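Local coordinates for protein cysteine desulfurase (Stenotrophomonas maltophilia, PDB 6WCI) that probably removes sulfur from L-cysteine, or selenium from L-selenocysteine, to give L-alanine, using pyridoxal 5'-phosphate as its cofactor, at residues 366-378 with 412-424. Numbering follows the deposited sequence. Where two conformers were deposited one is given.
Sequences DLATLLDLEGVAV and ERFMTALTKVRKL
A helix–turn–strand unit of the small C-terminal part of this class-V aminotransferase fold packs against the chain's last helix, 408-422, with one knob-into-hole fit at its centre. The knob is Leu-371, whose side chain enters the hole formed by Phe-414, Ala-417, Leu-418 and Val-421; its CD2 lies 4.0 Å from Ala-417 CB. The axes of segments 366-373 and 412-422 pass 9.6 Å apart, their directions differing by 120°. Beta-branched Val-421 sets both methyls against Leu-370 CB, CG1 at 3.6 Å and CG2 at 3.7 Å. Ala-417, with only a methyl, lets its CA come within 6.4 Å of Glu-374 CA, and Glu-374 joins by its aliphatic base. Gly-375, at a positive phi where a CB would jam against the preceding carbonyl O, closes helix 364-373 in a Schellman motif. In the strand, Val-376 holds CG1 anti to its backbone N (chi1 177°), 3.6 Å from Phe-414 CD2, while Val-378 CG1 meets the edge of that ring. One water bridges Glu-374 O and Arg-413 NH2. Beyond the pair, Phe-332 of helix 318-336 and Phe-48 meet the Phe-414 ring, Leu-367 and Leu-418 rest on Ile-359 of strand 354-359, and Val-376 touches Val-46 of strand 43-47.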
loop_
_atom_site.group_PDB
_atom_site.type_symbol
_atom_site.label_atom_id
_atom_site.label_comp_id
_atom_site.label_asym_id
_atom_site.label_seq_id
_atom_site.Cartn_x
_atom_site.Cartn_y
_atom_site.Cartn_z
ATOM N N ASP B 366 13.218 26.915 -14.186
ATOM C CA ASP B 366 12.756 27.626 -15.373
ATOM C C ASP B 366 12.853 26.757 -16.617
ATOM O O ASP B 366 12.014 26.871 -17.517
ATOM C CB ASP B 366 13.556 28.916 -15.550
ATOM C CG ASP B 366 13.213 29.952 -14.504
ATOM O OD1 ASP B 366 12.006 30.194 -14.288
ATOM O OD2 ASP B 366 14.142 30.506 -13.880
ATOM N N LEU B 367 13.854 25.876 -16.683
ATOM C CA LEU B 367 13.930 24.937 -17.797
ATOM C C LEU B 367 12.710 24.015 -17.826
ATOM O O LEU B 367 12.081 23.831 -18.875
ATOM C CB LEU B 367 15.225 24.125 -17.717
ATOM C CG LEU B 367 16.543 24.865 -17.971
ATOM C CD1 LEU B 367 17.707 23.891 -17.890
ATOM C CD2 LEU B 367 16.527 25.587 -19.325
ATOM N N ALA B 368 12.349 23.436 -16.675
ATOM C CA ALA B 368 11.210 22.521 -16.646
ATOM C C ALA B 368 9.911 23.249 -16.972
ATOM O O ALA B 368 9.101 22.757 -17.765
ATOM C CB ALA B 368 11.106 21.829 -15.282
ATOM N N THR B 369 9.698 24.424 -16.371
ATOM C CA THR B 369 8.436 25.134 -16.554
ATOM C C THR B 369 8.189 25.459 -18.019
ATOM O O THR B 369 7.079 25.262 -18.527
ATOM C CB THR B 369 8.429 26.409 -15.719
ATOM O OG1 THR B 369 8.694 26.079 -14.349
ATOM C CG2 THR B 369 7.083 27.098 -15.813
ATOM N N LEU B 370 9.220 25.936 -18.718
ATOM C CA LEU B 370 9.081 26.285 -20.124
ATOM C C LEU B 370 9.102 25.062 -21.030
ATOM O O LEU B 370 8.460 25.072 -22.086
ATOM C CB LEU B 370 10.193 27.256 -20.535
ATOM C CG LEU B 370 10.159 28.564 -19.754
ATOM C CD1 LEU B 370 11.379 29.420 -20.072
ATOM C CD2 LEU B 370 8.872 29.313 -20.073
ATOM N N LEU B 371 9.852 24.018 -20.666
ATOM C CA LEU B 371 9.833 22.815 -21.488
ATOM C C LEU B 371 8.437 22.205 -21.509
ATOM O O LEU B 371 7.967 21.747 -22.558
ATOM C CB LEU B 371 10.865 21.803 -20.994
ATOM C CG LEU B 371 12.321 22.056 -21.387
ATOM C CD1 LEU B 371 13.257 21.058 -20.729
ATOM C CD2 LEU B 371 12.482 22.032 -22.906
ATOM N N ASP B 372 7.743 22.230 -20.363
ATOM C CA ASP B 372 6.369 21.736 -20.312
ATOM C C ASP B 372 5.467 22.497 -21.272
ATOM O O ASP B 372 4.580 21.908 -21.901
ATOM C CB ASP B 372 5.819 21.830 -18.894
ATOM C CG ASP B 372 4.336 21.517 -18.832
ATOM O OD1 ASP B 372 3.968 20.326 -18.968
ATOM O OD2 ASP B 372 3.543 22.469 -18.668
ATOM N N LEU B 373 5.676 23.810 -21.406
ATOM C CA LEU B 373 4.876 24.582 -22.355
ATOM C C LEU B 373 5.113 24.141 -23.789
ATOM O O LEU B 373 4.284 24.423 -24.662
ATOM C CB LEU B 373 5.162 26.074 -22.205
ATOM C CG LEU B 373 4.720 26.694 -20.878
ATOM C CD1 LEU B 373 5.085 28.168 -20.813
ATOM C CD2 LEU B 373 3.223 26.493 -20.660
ATOM N N GLU B 374 6.220 23.455 -24.053
ATOM C CA GLU B 374 6.454 22.815 -25.338
ATOM C C GLU B 374 5.956 21.372 -25.368
ATOM O O GLU B 374 6.147 20.678 -26.372
ATOM C CB GLU B 374 7.945 22.873 -25.682
ATOM C CG GLU B 374 8.533 24.288 -25.655
ATOM C CD GLU B 374 7.980 25.182 -26.757
ATOM O OE1 GLU B 374 8.250 24.898 -27.946
ATOM O OE2 GLU B 374 7.271 26.162 -26.438
ATOM N N GLY B 375 5.307 20.910 -24.301
ATOM C CA GLY B 375 4.847 19.542 -24.212
ATOM C C GLY B 375 5.839 18.573 -23.609
ATOM O O GLY B 375 5.499 17.395 -23.434
ATOM N N VAL B 376 7.045 19.030 -23.280
ATOM C CA VAL B 376 8.094 18.167 -22.757
ATOM C C VAL B 376 7.948 18.075 -21.247
ATOM O O VAL B 376 7.921 19.095 -20.551
ATOM C CB VAL B 376 9.490 18.695 -23.132
ATOM C CG1 VAL B 376 10.551 17.814 -22.494
ATOM C CG2 VAL B 376 9.668 18.740 -24.636
ATOM N N ALA B 377 7.862 16.857 -20.736
ATOM C CA ALA B 377 7.775 16.625 -19.301
ATOM C C ALA B 377 9.140 16.168 -18.796
ATOM O O ALA B 377 9.614 15.085 -19.147
ATOM C CB ALA B 377 6.695 15.598 -18.975
ATOM N N VAL B 378 9.783 17.009 -17.997
ATOM C CA VAL B 378 10.963 16.634 -17.237
ATOM C C VAL B 378 10.755 17.094 -15.802
ATOM O O VAL B 378 9.751 17.720 -15.467
ATOM C CB VAL B 378 12.266 17.228 -17.821
ATOM C CG1 VAL B 378 12.467 16.783 -19.257
ATOM C CG2 VAL B 378 12.251 18.741 -17.727
ATOM N N GLU B 412 14.967 14.339 -30.804
ATOM C CA GLU B 412 15.240 15.502 -31.648
ATOM C C GLU B 412 14.256 16.631 -31.360
ATOM O O GLU B 412 14.661 17.794 -31.251
ATOM C CB GLU B 412 15.203 15.109 -33.127
ATOM C CG GLU B 412 16.317 14.152 -33.556
ATOM C CD GLU B 412 17.715 14.768 -33.468
ATOM O OE1 GLU B 412 18.698 14.006 -33.364
ATOM O OE2 GLU B 412 17.834 16.011 -33.500
ATOM N N ARG B 413 12.965 16.303 -31.205
ATOM C CA ARG B 413 11.975 17.302 -30.804
ATOM C C ARG B 413 12.354 17.955 -29.480
ATOM O O ARG B 413 12.119 19.152 -29.278
ATOM C CB ARG B 413 10.592 16.657 -30.680
ATOM C CG ARG B 413 10.019 16.092 -31.967
ATOM C CD ARG B 413 8.563 15.679 -31.765
ATOM N NE ARG B 413 7.793 16.751 -31.135
ATOM C CZ ARG B 413 7.287 17.786 -31.796
ATOM N NH1 ARG B 413 7.457 17.879 -33.104
ATOM N NH2 ARG B 413 6.607 18.725 -31.150
ATOM N N PHE B 414 12.915 17.172 -28.555
ATOM C CA PHE B 414 13.337 17.706 -27.265
ATOM C C PHE B 414 14.418 18.772 -27.439
ATOM O O PHE B 414 14.333 19.865 -26.866
ATOM C CB PHE B 414 13.838 16.559 -26.382
ATOM C CG PHE B 414 14.450 17.002 -25.080
ATOM C CD1 PHE B 414 15.780 17.404 -25.014
ATOM C CD2 PHE B 414 13.701 16.992 -23.913
ATOM C CE1 PHE B 414 16.336 17.803 -23.815
ATOM C CE2 PHE B 414 14.250 17.387 -22.711
ATOM C CZ PHE B 414 15.568 17.791 -22.658
ATOM N N MET B 415 15.456 18.460 -28.211
ATOM C CA MET B 415 16.568 19.392 -28.354
ATOM C C MET B 415 16.126 20.693 -29.005
ATOM O O MET B 415 16.661 21.761 -28.686
ATOM C CB MET B 415 17.683 18.741 -29.160
ATOM C CG MET B 415 18.081 17.402 -28.604
ATOM S SD MET B 415 19.050 17.584 -27.093
ATOM C CE MET B 415 19.063 15.898 -26.482
ATOM N N THR B 416 15.149 20.622 -29.911
ATOM C CA THR B 416 14.597 21.836 -30.503
ATOM C C THR B 416 13.849 22.658 -29.462
ATOM O O THR B 416 13.942 23.891 -29.447
ATOM C CB THR B 416 13.686 21.465 -31.676
ATOM O OG1 THR B 416 14.493 21.055 -32.791
ATOM C CG2 THR B 416 12.806 22.641 -32.082
ATOM N N ALA B 417 13.115 21.989 -28.571
ATOM C CA ALA B 417 12.446 22.706 -27.492
ATOM C C ALA B 417 13.454 23.281 -26.506
ATOM O O ALA B 417 13.250 24.376 -25.969
ATOM C CB ALA B 417 11.461 21.778 -26.780
ATOM N N LEU B 418 14.539 22.552 -26.241
ATOM C CA LEU B 418 15.575 23.068 -25.352
ATOM C C LEU B 418 16.217 24.320 -25.944
ATOM O O LEU B 418 16.398 25.327 -25.251
ATOM C CB LEU B 418 16.629 21.991 -25.093
ATOM C CG LEU B 418 17.768 22.405 -24.160
ATOM C CD1 LEU B 418 17.217 22.896 -22.834
ATOM C CD2 LEU B 418 18.764 21.269 -23.956
ATOM N N THR B 419 16.553 24.276 -27.235
ATOM C CA THR B 419 17.125 25.449 -27.892
ATOM C C THR B 419 16.141 26.614 -27.872
ATOM O O THR B 419 16.521 27.751 -27.579
ATOM C CB THR B 419 17.528 25.102 -29.327
ATOM O OG1 THR B 419 18.461 24.014 -29.319
ATOM C CG2 THR B 419 18.166 26.302 -30.010
ATOM N N LYS B 420 14.864 26.340 -28.148
ATOM C CA LYS B 420 13.841 27.377 -28.051
ATOM C C LYS B 420 13.775 27.956 -26.645
ATOM O O LYS B 420 13.648 29.174 -26.468
ATOM C CB LYS B 420 12.478 26.810 -28.457
ATOM N N VAL B 421 13.879 27.100 -25.632
ATOM C CA VAL B 421 13.690 27.540 -24.255
ATOM C C VAL B 421 14.943 28.215 -23.719
ATOM O O VAL B 421 14.858 29.216 -22.999
ATOM C CB VAL B 421 13.263 26.346 -23.386
ATOM C CG1 VAL B 421 13.495 26.639 -21.909
ATOM C CG2 VAL B 421 11.809 26.017 -23.654
ATOM N N ARG B 422 16.117 27.678 -24.055
ATOM C CA ARG B 422 17.372 28.313 -23.659
ATOM C C ARG B 422 17.451 29.740 -24.191
ATOM O O ARG B 422 17.843 30.661 -23.467
ATOM C CB ARG B 422 18.555 27.479 -24.155
ATOM C CG ARG B 422 19.830 27.586 -23.317
ATOM C CD ARG B 422 20.929 28.343 -24.043
ATOM N NE ARG B 422 22.203 28.290 -23.324
ATOM C CZ ARG B 422 22.495 29.035 -22.259
ATOM N NH1 ARG B 422 21.597 29.890 -21.785
ATOM N NH2 ARG B 422 23.680 28.922 -21.660
ATOM N N LYS B 423 17.054 29.948 -25.448
ATOM C CA LYS B 423 17.046 31.278 -26.041
ATOM C C LYS B 423 15.877 32.134 -25.571
ATOM O O LYS B 423 15.847 33.330 -25.881
ATOM C CB LYS B 423 17.020 31.177 -27.568
ATOM N N LEU B 424 14.907 31.564 -24.856
ATOM C CA LEU B 424 13.846 32.378 -24.283
ATOM C C LEU B 424 14.236 32.983 -22.942
ATOM O O LEU B 424 13.476 33.793 -22.401
ATOM C CB LEU B 424 12.565 31.549 -24.129
HETATM O O HOH W 1 5.930 18.399 -28.482
#